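Local coordinates for heme utilization cystosolic carrier protein HutX (PDB 2PH0) that probably carries heme in the cytosol as part of a bacterial heme-utilisation system, at residues B[25-33]-B[126-135]; B[39-48]-B[105-113]. All coordinates share one frame; numbering follows the deposited sequence.

Contact 1: residues B[25-33]-B[126-135]; sequences NTSLFAVVE and FNANGAAMFK
Phe29 and Phe126 meet as a T-shaped pair: the edge of the Phe29 ring, led by CD1, stands over the centre of one face of the Phe126 ring, with ring centroids 5.2 Å apart and planes at 69°. CG of Phe29 lies trans to its backbone N (chi1 -178°), which turns the ring so that its CD1 edge points at that face, while its CB makes an off-centre CH-pi contact with the same ring. The far end of the Phe126 ring is taken by the next turn of the helix, where Val32 CG2 comes within 3.7 Å of Phe126 CZ. On the other flank Leu28 CD1 touches Phe126 CE1. The same methyl packs more closely on Ala132, with Leu28 CD1 3.5 Å from Ala132 CB.

Packing is accompanied by a backbone bond: Phe29 N donates to Gly130 O at 2.9 Å, in the carbonyl plane, tying the first turn of helix 28-33 to the last residue of a type I turn, Asn127 to Gly130. Gly130 has a positive phi of 86°, and its O lies against Ser27 CB at 3.6 Å. The Ser27 hydroxyl, OG, caps the helix by accepting from Ala30 N at 3.2 Å. The turn has its own brace, since Asn127 OD1 accepts from Ala131 N at 3.1 Å.

Further out, Leu28 also leans on Leu17 and Glu18 of helix 17-23, and Glu18 forms a salt bridge with Lys135. Val32 reaches strands 40-44 and 107-115, so helix 28-33 lies between helix 17-23 and one face of the six-stranded antiparallel sheet.

Contact 2: residues B[39-48]-B[105-113]; sequences QCTLATGDRF and CQHIAFIER
Ile108 and Ala43 form a hydrogen-bonded antiparallel pair, each N donating to the other's O at 2.8 Å, where strand 40-44, outermost in this chain's six-stranded antiparallel sheet, pairs with strand 107-115. The two bonds differ in shape: Ala43 N approaches Ile108 O in the carbonyl plane, whereas Ile108 N sits above the plane of the Ala43 carbonyl. Thr41 and Phe110 are likewise a hydrogen-bonded pair; Phe110 N reaches Thr41 O nearly straight (170° at the hydrogen). Glu112 N to Gln39 O continues the pairing at one end; a weak bond from Gly45 N to Gln106 O closes the other.

The Ile108 side chain can be followed outward. Its CB faces Ala43 CB at 4.3 Å; CG1, opposite the carbonyl carbon (chi1 -61°), runs past Thr44 O; with chi2 extended, CD1 ends against the backbone of Phe48, 3.8 Å from its CA, where the chain leaves the strand through 3-10 residues 45-47 for helix 48-55. Phe48 in turn puts ring atom CD2 4.0 Å from Cys105 CB, and the Cys105 sulfur meets that ring obliquely. Beside them Gly45 packs CA against Cys105 O at 3.2 Å, a CA-H...O contact.

Leu42 and Cys40 point to the opposite face and lay CD2 and SG, respectively, on Ala109 CB; Val32 of helix 28-33 covers them. On the face of Ile108 and Phe110, Leu157 and Ala158 of helix 148-160 pack on Phe110.

A water donates to Phe110 O, already an acceptor from Thr41 N, and is also hydrogen-bonded to Thr41 OG1. Main-chain bonds thus fix the strand pairing, apolar groups cement both faces, and the water gives one carbonyl a second polar partner.

Contacts 1 and 2 illustrate how one sheet is paired within its plane and covered from above. Contact 2 joins edge strand 40-44 to strand 107-115; contact 1 sets helix 28-33, which precedes that edge strand in the chain, against the end of strand 118-126 and the turn beyond it. Their centres lie about 11 Å apart, and they touch directly: Phe126 O is 2.8 Å from Gln106 N and Phe126 N 2.9 Å from His107 O, probable hydrogen bonds at a classic beta bulge formed by Gln106 and His107 opposite Phe126. Above the sheet, Phe29 stacks on His107, and Val32 CG1 packs 3.6 Å from Ala109 CB.

Contact 1: residues B[25-33]-B[126-135]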
ATOM      1  N   ASN B  25       1.513  -1.110 -23.090  1.00 25.35           N
ATOM      2  CA  ASN B  25       0.190  -0.557 -22.816  1.00 24.84           C
ATOM      3  C   ASN B  25      -0.817  -1.607 -22.369  1.00 28.34           C
ATOM      4  O   ASN B  25      -1.938  -1.672 -22.874  1.00 24.60           O
ATOM      5  CB  ASN B  25      -0.328   0.182 -24.051  1.00 31.22           C
ATOM      6  CG  ASN B  25       0.389   1.504 -24.279  1.00 38.84           C
ATOM      7  OD1 ASN B  25       0.174   2.474 -23.548  1.00 45.35           O
ATOM      8  ND2 ASN B  25       1.255   1.544 -25.285  1.00 33.97           N
ATOM      9  N   THR B  26      -0.418  -2.423 -21.403  1.00 25.15           N
ATOM     10  CA  THR B  26      -1.302  -3.455 -20.886  1.00 23.78           C
ATOM     11  C   THR B  26      -1.147  -3.541 -19.370  1.00 23.71           C
ATOM     12  O   THR B  26      -0.389  -2.775 -18.775  1.00 20.65           O
ATOM     13  CB  THR B  26      -0.979  -4.813 -21.524  1.00 23.15           C
ATOM     14  OG1 THR B  26      -1.954  -5.778 -21.112  1.00 30.32           O
ATOM     15  CG2 THR B  26       0.413  -5.277 -21.108  1.00 17.63           C
ATOM     16  N   SER B  27      -1.861  -4.471 -18.750  1.00 25.56           N
ATOM     17  CA  SER B  27      -1.803  -4.628 -17.300  1.00 24.10           C
ATOM     18  C   SER B  27      -0.595  -5.443 -16.844  1.00 27.63           C
ATOM     19  O   SER B  27       0.078  -6.094 -17.650  1.00 19.02           O
ATOM     20  CB  SER B  27      -3.077  -5.307 -16.794  1.00 21.23           C
ATOM     21  OG  SER B  27      -3.148  -6.651 -17.253  1.00 18.46           O
ATOM     22  N   LEU B  28      -0.329  -5.391 -15.542  1.00 19.55           N
ATOM     23  CA  LEU B  28       0.771  -6.136 -14.952  1.00 20.48           C
ATOM     24  C   LEU B  28       0.457  -7.630 -15.074  1.00 17.35           C
ATOM     25  O   LEU B  28       1.354  -8.447 -15.321  1.00 16.40           O
ATOM     26  CB  LEU B  28       0.932  -5.766 -13.472  1.00 20.28           C
ATOM     27  CG  LEU B  28       2.314  -5.906 -12.818  1.00 23.54           C
ATOM     28  CD1 LEU B  28       2.146  -5.939 -11.305  1.00 25.01           C
ATOM     29  CD2 LEU B  28       3.016  -7.164 -13.281  1.00 28.08           C
ATOM     30  N   PHE B  29      -0.810  -8.001 -14.910  1.00 16.78           N
ATOM     31  CA  PHE B  29      -1.149  -9.417 -15.011  1.00 17.34           C
ATOM     32  C   PHE B  29      -0.884  -9.954 -16.410  1.00 19.05           C
ATOM     33  O   PHE B  29      -0.466 -11.103 -16.574  1.00 14.45           O
ATOM     34  CB  PHE B  29      -2.612  -9.690 -14.663  1.00 18.27           C
ATOM     35  CG  PHE B  29      -2.969 -11.157 -14.720  1.00 23.78           C
ATOM     36  CD1 PHE B  29      -2.397 -12.058 -13.823  1.00 20.19           C
ATOM     37  CD2 PHE B  29      -3.836 -11.642 -15.696  1.00 25.53           C
ATOM     38  CE1 PHE B  29      -2.682 -13.420 -13.895  1.00 23.53           C
ATOM     39  CE2 PHE B  29      -4.128 -13.006 -15.776  1.00 24.46           C
ATOM     40  CZ  PHE B  29      -3.549 -13.895 -14.873  1.00 21.06           C
ATOM     41  N   ALA B  30      -1.143  -9.126 -17.417  1.00 20.38           N
ATOM     42  CA  ALA B  30      -0.920  -9.531 -18.802  1.00 22.16           C
ATOM     43  C   ALA B  30       0.552  -9.907 -18.987  1.00 21.64           C
ATOM     44  O   ALA B  30       0.873 -10.921 -19.613  1.00 17.87           O
ATOM     45  CB  ALA B  30      -1.309  -8.395 -19.751  1.00 18.88           C
ATOM     46  N   VAL B  31       1.440  -9.092 -18.427  1.00 18.38           N
ATOM     47  CA  VAL B  31       2.869  -9.350 -18.514  1.00 18.69           C
ATOM     48  C   VAL B  31       3.239 -10.632 -17.770  1.00 22.98           C
ATOM     49  O   VAL B  31       3.960 -11.472 -18.299  1.00 18.44           O
ATOM     50  CB  VAL B  31       3.683  -8.175 -17.927  1.00 20.53           C
ATOM     51  CG1 VAL B  31       5.161  -8.473 -18.002  1.00 18.50           C
ATOM     52  CG2 VAL B  31       3.363  -6.903 -18.692  1.00 26.48           C
ATOM     53  N   VAL B  32       2.731 -10.789 -16.550  1.00 17.68           N
ATOM     54  CA  VAL B  32       3.033 -11.973 -15.747  1.00 16.57           C
ATOM     55  C   VAL B  32       2.540 -13.263 -16.388  1.00 21.43           C
ATOM     56  O   VAL B  32       3.223 -14.294 -16.352  1.00 18.54           O
ATOM     57  CB  VAL B  32       2.442 -11.816 -14.332  1.00 19.41           C
ATOM     58  CG1 VAL B  32       2.574 -13.108 -13.540  1.00 16.36           C
ATOM     59  CG2 VAL B  32       3.171 -10.684 -13.620  1.00 14.99           C
ATOM     60  N   GLU B  33       1.356 -13.188 -16.985  1.00 15.10           N
ATOM     61  CA  GLU B  33       0.719 -14.312 -17.660  1.00 22.45           C
ATOM     62  C   GLU B  33       1.553 -14.760 -18.860  1.00 22.66           C
ATOM     63  O   GLU B  33       1.455 -15.906 -19.310  1.00 22.33           O
ATOM     64  CB  GLU B  33      -0.675 -13.868 -18.114  1.00 19.78           C
ATOM     65  CG  GLU B  33      -1.502 -14.877 -18.859  1.00 27.67           C
ATOM     66  CD  GLU B  33      -2.915 -14.371 -19.084  1.00 30.28           C
ATOM     67  OE1 GLU B  33      -3.080 -13.313 -19.739  1.00 30.03           O
ATOM     68  OE2 GLU B  33      -3.860 -15.028 -18.598  1.00 38.98           O
ATOM     69  N   PHE B 126      -3.296 -10.169  -7.691  1.00 12.67           N
ATOM     70  CA  PHE B 126      -3.910  -9.287  -8.686  1.00 12.03           C
ATOM     71  C   PHE B 126      -5.424  -9.138  -8.561  1.00 11.62           C
ATOM     72  O   PHE B 126      -6.123 -10.083  -8.209  1.00 15.34           O
ATOM     73  CB  PHE B 126      -3.652  -9.827 -10.098  1.00 14.64           C
ATOM     74  CG  PHE B 126      -2.203 -10.029 -10.433  1.00 15.30           C
ATOM     75  CD1 PHE B 126      -1.476  -9.026 -11.069  1.00 20.45           C
ATOM     76  CD2 PHE B 126      -1.580 -11.242 -10.163  1.00 19.07           C
ATOM     77  CE1 PHE B 126      -0.149  -9.230 -11.440  1.00 16.88           C
ATOM     78  CE2 PHE B 126      -0.246 -11.453 -10.529  1.00 12.27           C
ATOM     79  CZ  PHE B 126       0.463 -10.445 -11.169  1.00 14.82           C
ATOM     80  N   ASN B 127      -5.927  -7.950  -8.893  1.00 16.11           N
ATOM     81  CA  ASN B 127      -7.365  -7.713  -8.870  1.00 21.71           C
ATOM     82  C   ASN B 127      -7.910  -7.995 -10.277  1.00 23.05           C
ATOM     83  O   ASN B 127      -7.165  -8.420 -11.167  1.00 21.32           O
ATOM     84  CB  ASN B 127      -7.688  -6.267  -8.441  1.00 18.24           C
ATOM     85  CG  ASN B 127      -7.073  -5.220  -9.353  1.00 22.51           C
ATOM     86  OD1 ASN B 127      -6.761  -5.489 -10.513  1.00 21.19           O
ATOM     87  ND2 ASN B 127      -6.918  -4.005  -8.834  1.00 20.44           N
ATOM     88  N   ALA B 128      -9.202  -7.758 -10.482  1.00 23.19           N
ATOM     89  CA  ALA B 128      -9.825  -8.020 -11.778  1.00 21.60           C
ATOM     90  C   ALA B 128      -9.263  -7.186 -12.921  1.00 23.23           C
ATOM     91  O   ALA B 128      -9.280  -7.622 -14.074  1.00 28.86           O
ATOM     92  CB  ALA B 128     -11.340  -7.822 -11.680  1.00 24.58           C
ATOM     93  N   ASN B 129      -8.767  -5.992 -12.614  1.00 19.33           N
ATOM     94  CA  ASN B 129      -8.199  -5.128 -13.645  1.00 23.22           C
ATOM     95  C   ASN B 129      -6.772  -5.509 -14.022  1.00 24.37           C
ATOM     96  O   ASN B 129      -6.182  -4.897 -14.908  1.00 23.63           O
ATOM     97  CB  ASN B 129      -8.224  -3.664 -13.205  1.00 25.41           C
ATOM     98  CG  ASN B 129      -9.624  -3.092 -13.169  1.00 37.73           C
ATOM     99  OD1 ASN B 129     -10.431  -3.346 -14.062  1.00 45.68           O
ATOM    100  ND2 ASN B 129      -9.916  -2.304 -12.141  1.00 48.57           N
ATOM    101  N   GLY B 130      -6.213  -6.500 -13.332  1.00 22.83           N
ATOM    102  CA  GLY B 130      -4.867  -6.947 -13.647  1.00 21.43           C
ATOM    103  C   GLY B 130      -3.740  -6.196 -12.969  1.00 22.47           C
ATOM    104  O   GLY B 130      -2.579  -6.366 -13.340  1.00 18.07           O
ATOM    105  N   ALA B 131      -4.070  -5.365 -11.983  1.00 19.29           N
ATOM    106  CA  ALA B 131      -3.055  -4.616 -11.259  1.00 20.81           C
ATOM    107  C   ALA B 131      -2.689  -5.384  -9.996  1.00 16.19           C
ATOM    108  O   ALA B 131      -3.489  -6.168  -9.487  1.00 16.32           O
ATOM    109  CB  ALA B 131      -3.577  -3.231 -10.895  1.00 23.93           C
ATOM    110  N   ALA B 132      -1.480  -5.160  -9.488  1.00 15.32           N
ATOM    111  CA  ALA B 132      -1.045  -5.841  -8.274  1.00 13.96           C
ATOM    112  C   ALA B 132      -1.630  -5.154  -7.059  1.00 17.86           C
ATOM    113  O   ALA B 132      -1.466  -3.945  -6.891  1.00 23.14           O
ATOM    114  CB  ALA B 132       0.476  -5.827  -8.176  1.00 17.92           C
HETATM  115  N   MSE B 133      -2.326  -5.915  -6.218  1.00 14.00           N
HETATM  116  CA  MSE B 133      -2.893  -5.355  -4.995  1.00 14.30           C
HETATM  117  C   MSE B 133      -1.718  -5.164  -4.043  1.00 16.74           C
HETATM  118  O   MSE B 133      -1.624  -4.165  -3.323  1.00 17.60           O
HETATM  119  CB  MSE B 133      -3.928  -6.321  -4.428  1.00 13.73           C
HETATM  120  CG  MSE B 133      -5.144  -6.452  -5.329  1.00 19.26           C
HETATM  121 SE   MSE B 133      -6.258  -7.958  -4.900  1.00 27.92          SE
HETATM  122  CE  MSE B 133      -6.305  -7.745  -2.980  1.00 19.34           C
ATOM    123  N   PHE B 134      -0.811  -6.134  -4.060  1.00 15.23           N
ATOM    124  CA  PHE B 134       0.405  -6.097  -3.265  1.00  9.43           C
ATOM    125  C   PHE B 134       1.271  -7.280  -3.670  1.00 13.77           C
ATOM    126  O   PHE B 134       0.822  -8.170  -4.395  1.00 12.74           O
ATOM    127  CB  PHE B 134       0.120  -6.136  -1.747  1.00 15.83           C
ATOM    128  CG  PHE B 134      -0.901  -7.156  -1.334  1.00 16.67           C
ATOM    129  CD1 PHE B 134      -2.250  -6.826  -1.290  1.00 17.65           C
ATOM    130  CD2 PHE B 134      -0.519  -8.454  -1.004  1.00 20.52           C
ATOM    131  CE1 PHE B 134      -3.207  -7.773  -0.928  1.00 22.83           C
ATOM    132  CE2 PHE B 134      -1.470  -9.409  -0.641  1.00 28.21           C
ATOM    133  CZ  PHE B 134      -2.815  -9.068  -0.605  1.00 19.73           C
ATOM    134  N   LYS B 135       2.515  -7.278  -3.213  1.00 12.29           N
ATOM    135  CA  LYS B 135       3.437  -8.359  -3.546  1.00 10.86           C
ATOM    136  C   LYS B 135       4.159  -8.769  -2.284  1.00 12.17           C
ATOM    137  O   LYS B 135       4.324  -7.961  -1.369  1.00 14.36           O
ATOM    138  CB  LYS B 135       4.484  -7.879  -4.549  1.00 11.44           C
ATOM    139  CG  LYS B 135       3.952  -7.165  -5.773  1.00 18.32           C
ATOM    140  CD  LYS B 135       5.133  -6.723  -6.623  1.00 21.80           C
ATOM    141  CE  LYS B 135       4.713  -5.834  -7.776  1.00 33.59           C
ATOM    142  NZ  LYS B 135       5.916  -5.348  -8.499  1.00 30.14           N
TER

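Contact 2: residues B[39-48]-B[105-113]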
ATOM      1  N   GLN B  39       9.573 -19.524 -14.870  1.00 14.19           N
ATOM      2  CA  GLN B  39       9.701 -18.393 -13.956  1.00 16.87           C
ATOM      3  C   GLN B  39       8.383 -18.017 -13.294  1.00 15.23           C
ATOM      4  O   GLN B  39       8.350 -17.180 -12.387  1.00 16.30           O
ATOM      5  CB  GLN B  39      10.220 -17.174 -14.713  1.00 13.97           C
ATOM      6  CG  GLN B  39      11.638 -17.279 -15.226  1.00 21.22           C
ATOM      7  CD  GLN B  39      11.929 -16.261 -16.314  1.00 27.78           C
ATOM      8  OE1 GLN B  39      11.475 -15.121 -16.252  1.00 30.62           O
ATOM      9  NE2 GLN B  39      12.699 -16.668 -17.316  1.00 30.93           N
ATOM     10  N   CYS B  40       7.294 -18.629 -13.739  1.00 14.86           N
ATOM     11  CA  CYS B  40       5.996 -18.281 -13.188  1.00 14.52           C
ATOM     12  C   CYS B  40       4.960 -19.392 -13.139  1.00 19.75           C
ATOM     13  O   CYS B  40       4.798 -20.170 -14.087  1.00 17.64           O
ATOM     14  CB  CYS B  40       5.438 -17.084 -13.967  1.00 16.92           C
ATOM     15  SG  CYS B  40       3.830 -16.465 -13.405  1.00 19.14           S
ATOM     16  N   THR B  41       4.275 -19.451 -11.999  1.00 15.90           N
ATOM     17  CA  THR B  41       3.204 -20.401 -11.750  1.00 17.96           C
ATOM     18  C   THR B  41       2.008 -19.536 -11.364  1.00 21.03           C
ATOM     19  O   THR B  41       2.105 -18.727 -10.439  1.00 15.55           O
ATOM     20  CB  THR B  41       3.533 -21.331 -10.575  1.00 20.45           C
ATOM     21  OG1 THR B  41       4.782 -21.982 -10.820  1.00 17.64           O
ATOM     22  CG2 THR B  41       2.450 -22.384 -10.419  1.00 25.51           C
ATOM     23  N   LEU B  42       0.894 -19.699 -12.073  1.00 15.72           N
ATOM     24  CA  LEU B  42      -0.313 -18.917 -11.800  1.00 18.82           C
ATOM     25  C   LEU B  42      -1.385 -19.705 -11.055  1.00 23.24           C
ATOM     26  O   LEU B  42      -1.474 -20.924 -11.167  1.00 22.47           O
ATOM     27  CB  LEU B  42      -0.896 -18.398 -13.115  1.00 20.91           C
ATOM     28  CG  LEU B  42       0.045 -17.554 -13.977  1.00 28.35           C
ATOM     29  CD1 LEU B  42      -0.536 -17.399 -15.371  1.00 36.19           C
ATOM     30  CD2 LEU B  42       0.261 -16.197 -13.323  1.00 33.36           C
ATOM     31  N   ALA B  43      -2.208 -18.992 -10.298  1.00 21.49           N
ATOM     32  CA  ALA B  43      -3.292 -19.609  -9.546  1.00 21.99           C
ATOM     33  C   ALA B  43      -4.468 -18.638  -9.541  1.00 20.70           C
ATOM     34  O   ALA B  43      -4.292 -17.450  -9.809  1.00 21.74           O
ATOM     35  CB  ALA B  43      -2.837 -19.915  -8.116  1.00 19.93           C
ATOM     36  N   THR B  44      -5.669 -19.141  -9.272  1.00 23.30           N
ATOM     37  CA  THR B  44      -6.842 -18.274  -9.244  1.00 25.45           C
ATOM     38  C   THR B  44      -6.929 -17.584  -7.891  1.00 22.48           C
ATOM     39  O   THR B  44      -6.381 -18.071  -6.898  1.00 25.06           O
ATOM     40  CB  THR B  44      -8.150 -19.066  -9.471  1.00 24.05           C
ATOM     41  OG1 THR B  44      -8.263 -20.090  -8.477  1.00 29.82           O
ATOM     42  CG2 THR B  44      -8.167 -19.691 -10.863  1.00 33.79           C
ATOM     43  N   GLY B  45      -7.624 -16.455  -7.855  1.00 19.99           N
ATOM     44  CA  GLY B  45      -7.758 -15.712  -6.615  1.00 21.86           C
ATOM     45  C   GLY B  45      -8.479 -16.482  -5.530  1.00 24.93           C
ATOM     46  O   GLY B  45      -8.420 -16.112  -4.361  1.00 24.65           O
ATOM     47  N   ASP B  46      -9.155 -17.556  -5.928  1.00 25.50           N
ATOM     48  CA  ASP B  46      -9.915 -18.399  -5.018  1.00 29.35           C
ATOM     49  C   ASP B  46      -9.042 -19.113  -3.985  1.00 26.77           C
ATOM     50  O   ASP B  46      -9.544 -19.590  -2.970  1.00 28.30           O
ATOM     51  CB  ASP B  46     -10.707 -19.430  -5.831  1.00 36.70           C
ATOM     52  CG  ASP B  46     -11.773 -20.124  -5.015  1.00 51.68           C
ATOM     53  OD1 ASP B  46     -12.668 -19.425  -4.494  1.00 65.25           O
ATOM     54  OD2 ASP B  46     -11.719 -21.368  -4.899  1.00 68.38           O
ATOM     55  N   ARG B  47      -7.739 -19.178  -4.236  1.00 25.07           N
ATOM     56  CA  ARG B  47      -6.817 -19.842  -3.318  1.00 22.80           C
ATOM     57  C   ARG B  47      -6.169 -18.863  -2.341  1.00 21.47           C
ATOM     58  O   ARG B  47      -5.249 -19.227  -1.610  1.00 23.05           O
ATOM     59  CB  ARG B  47      -5.711 -20.561  -4.105  1.00 22.86           C
ATOM     60  CG  ARG B  47      -6.206 -21.552  -5.162  1.00 32.37           C
ATOM     61  CD  ARG B  47      -7.039 -22.670  -4.550  1.00 38.18           C
ATOM     62  NE  ARG B  47      -6.233 -23.669  -3.853  1.00 45.23           N
ATOM     63  CZ  ARG B  47      -5.613 -24.683  -4.451  1.00 47.90           C
ATOM     64  NH1 ARG B  47      -5.705 -24.840  -5.764  1.00 38.68           N
ATOM     65  NH2 ARG B  47      -4.906 -25.548  -3.734  1.00 43.26           N
ATOM     66  N   PHE B  48      -6.659 -17.627  -2.320  1.00 21.07           N
ATOM     67  CA  PHE B  48      -6.096 -16.592  -1.457  1.00 20.42           C
ATOM     68  C   PHE B  48      -5.844 -16.964   0.002  1.00 20.77           C
ATOM     69  O   PHE B  48      -4.747 -16.748   0.516  1.00 21.95           O
ATOM     70  CB  PHE B  48      -6.967 -15.333  -1.516  1.00 26.00           C
ATOM     71  CG  PHE B  48      -6.451 -14.198  -0.673  1.00 26.13           C
ATOM     72  CD1 PHE B  48      -6.772 -14.114   0.681  1.00 33.88           C
ATOM     73  CD2 PHE B  48      -5.625 -13.224  -1.229  1.00 29.64           C
ATOM     74  CE1 PHE B  48      -6.280 -13.076   1.470  1.00 28.95           C
ATOM     75  CE2 PHE B  48      -5.126 -12.183  -0.449  1.00 30.30           C
ATOM     76  CZ  PHE B  48      -5.456 -12.110   0.902  1.00 23.14           C
ATOM     77  N   CYS B 105      -9.184 -10.300  -5.057  1.00 15.11           N
ATOM     78  CA  CYS B 105      -8.138 -11.109  -5.688  1.00 18.33           C
ATOM     79  C   CYS B 105      -8.653 -12.107  -6.719  1.00 15.42           C
ATOM     80  O   CYS B 105      -9.405 -13.019  -6.397  1.00 19.82           O
ATOM     81  CB  CYS B 105      -7.317 -11.834  -4.628  1.00 20.68           C
ATOM     82  SG  CYS B 105      -5.883 -12.694  -5.335  1.00 18.76           S
ATOM     83  N   GLN B 106      -8.229 -11.930  -7.965  1.00 17.09           N
ATOM     84  CA  GLN B 106      -8.659 -12.809  -9.047  1.00 18.30           C
ATOM     85  C   GLN B 106      -7.546 -13.711  -9.573  1.00 21.19           C
ATOM     86  O   GLN B 106      -7.813 -14.754 -10.186  1.00 17.09           O
ATOM     87  CB  GLN B 106      -9.224 -11.981 -10.205  1.00 18.83           C
ATOM     88  CG  GLN B 106     -10.521 -11.261  -9.888  1.00 30.85           C
ATOM     89  CD  GLN B 106     -11.606 -12.194  -9.381  1.00 40.07           C
ATOM     90  OE1 GLN B 106     -11.965 -13.166 -10.046  1.00 46.98           O
ATOM     91  NE2 GLN B 106     -12.136 -11.901  -8.195  1.00 36.68           N
ATOM     92  N   HIS B 107      -6.302 -13.310  -9.337  1.00 18.07           N
ATOM     93  CA  HIS B 107      -5.151 -14.082  -9.798  1.00 17.66           C
ATOM     94  C   HIS B 107      -4.002 -13.989  -8.805  1.00 14.11           C
ATOM     95  O   HIS B 107      -3.823 -12.972  -8.129  1.00 11.00           O
ATOM     96  CB  HIS B 107      -4.663 -13.559 -11.152  1.00 16.58           C
ATOM     97  CG  HIS B 107      -5.691 -13.631 -12.240  1.00 20.18           C
ATOM     98  ND1 HIS B 107      -6.136 -14.825 -12.767  1.00 28.42           N
ATOM     99  CD2 HIS B 107      -6.363 -12.656 -12.893  1.00 21.14           C
ATOM    100  CE1 HIS B 107      -7.041 -14.580 -13.698  1.00 33.16           C
ATOM    101  NE2 HIS B 107      -7.197 -13.273 -13.794  1.00 33.89           N
ATOM    102  N   ILE B 108      -3.230 -15.065  -8.709  1.00 14.88           N
ATOM    103  CA  ILE B 108      -2.077 -15.093  -7.822  1.00 16.01           C
ATOM    104  C   ILE B 108      -0.929 -15.663  -8.638  1.00 17.54           C
ATOM    105  O   ILE B 108      -1.106 -16.630  -9.383  1.00 17.62           O
ATOM    106  CB  ILE B 108      -2.322 -15.977  -6.582  1.00 14.09           C
ATOM    107  CG1 ILE B 108      -3.494 -15.418  -5.764  1.00 19.38           C
ATOM    108  CG2 ILE B 108      -1.062 -16.020  -5.715  1.00 16.50           C
ATOM    109  CD1 ILE B 108      -3.819 -16.212  -4.499  1.00 17.72           C
ATOM    110  N   ALA B 109       0.245 -15.058  -8.518  1.00 14.71           N
ATOM    111  CA  ALA B 109       1.399 -15.539  -9.270  1.00 14.37           C
ATOM    112  C   ALA B 109       2.617 -15.729  -8.388  1.00 14.12           C
ATOM    113  O   ALA B 109       2.907 -14.903  -7.512  1.00 12.30           O
ATOM    114  CB  ALA B 109       1.735 -14.561 -10.409  1.00 10.56           C
ATOM    115  N   PHE B 110       3.322 -16.834  -8.622  1.00 11.06           N
ATOM    116  CA  PHE B 110       4.552 -17.150  -7.913  1.00 11.92           C
ATOM    117  C   PHE B 110       5.632 -16.935  -8.974  1.00 14.59           C
ATOM    118  O   PHE B 110       5.723 -17.676  -9.952  1.00 12.51           O
ATOM    119  CB  PHE B 110       4.532 -18.599  -7.420  1.00 14.85           C
ATOM    120  CG  PHE B 110       3.588 -18.835  -6.270  1.00 15.25           C
ATOM    121  CD1 PHE B 110       2.215 -18.938  -6.478  1.00 19.12           C
ATOM    122  CD2 PHE B 110       4.075 -18.943  -4.973  1.00 14.40           C
ATOM    123  CE1 PHE B 110       1.343 -19.148  -5.399  1.00 19.27           C
ATOM    124  CE2 PHE B 110       3.214 -19.151  -3.893  1.00 15.95           C
ATOM    125  CZ  PHE B 110       1.846 -19.253  -4.111  1.00 16.81           C
ATOM    126  N   ILE B 111       6.436 -15.897  -8.778  1.00 11.43           N
ATOM    127  CA  ILE B 111       7.453 -15.520  -9.749  1.00 12.23           C
ATOM    128  C   ILE B 111       8.871 -15.655  -9.237  1.00 17.50           C
ATOM    129  O   ILE B 111       9.200 -15.145  -8.171  1.00 13.78           O
ATOM    130  CB  ILE B 111       7.250 -14.048 -10.173  1.00 16.13           C
ATOM    131  CG1 ILE B 111       5.805 -13.829 -10.626  1.00 17.14           C
ATOM    132  CG2 ILE B 111       8.224 -13.674 -11.275  1.00 14.89           C
ATOM    133  CD1 ILE B 111       5.471 -12.383 -10.922  1.00 11.83           C
ATOM    134  N   GLU B 112       9.711 -16.342 -10.006  1.00 15.74           N
ATOM    135  CA  GLU B 112      11.112 -16.485  -9.651  1.00 13.85           C
ATOM    136  C   GLU B 112      11.875 -15.900 -10.837  1.00 16.70           C
ATOM    137  O   GLU B 112      11.908 -16.493 -11.910  1.00 19.80           O
ATOM    138  CB  GLU B 112      11.472 -17.957  -9.434  1.00 19.43           C
ATOM    139  CG  GLU B 112      10.837 -18.552  -8.183  1.00 16.68           C
ATOM    140  CD  GLU B 112      11.220 -20.009  -7.936  1.00 25.18           C
ATOM    141  OE1 GLU B 112      10.729 -20.901  -8.662  1.00 30.81           O
ATOM    142  OE2 GLU B 112      12.014 -20.262  -7.010  1.00 32.46           O
ATOM    143  N   ARG B 113      12.449 -14.719 -10.648  1.00 15.51           N
ATOM    144  CA  ARG B 113      13.183 -14.059 -11.726  1.00 21.05           C
ATOM    145  C   ARG B 113      14.273 -13.155 -11.167  1.00 22.77           C
ATOM    146  O   ARG B 113      14.310 -12.875  -9.974  1.00 22.15           O
ATOM    147  CB  ARG B 113      12.217 -13.223 -12.577  1.00 19.90           C
ATOM    148  CG  ARG B 113      11.518 -12.116 -11.793  1.00 26.70           C
ATOM    149  CD  ARG B 113      10.508 -11.368 -12.650  1.00 34.16           C
ATOM    150  NE  ARG B 113      11.144 -10.525 -13.659  1.00 23.48           N
ATOM    151  CZ  ARG B 113      11.485  -9.256 -13.470  1.00 30.27           C
ATOM    152  NH1 ARG B 113      11.251  -8.664 -12.304  1.00 22.99           N
ATOM    153  NH2 ARG B 113      12.061  -8.576 -14.449  1.00 23.97           N
TER
HETATM  154  O   HOH W   1       7.136 -20.115  -9.952  1.00 27.01           O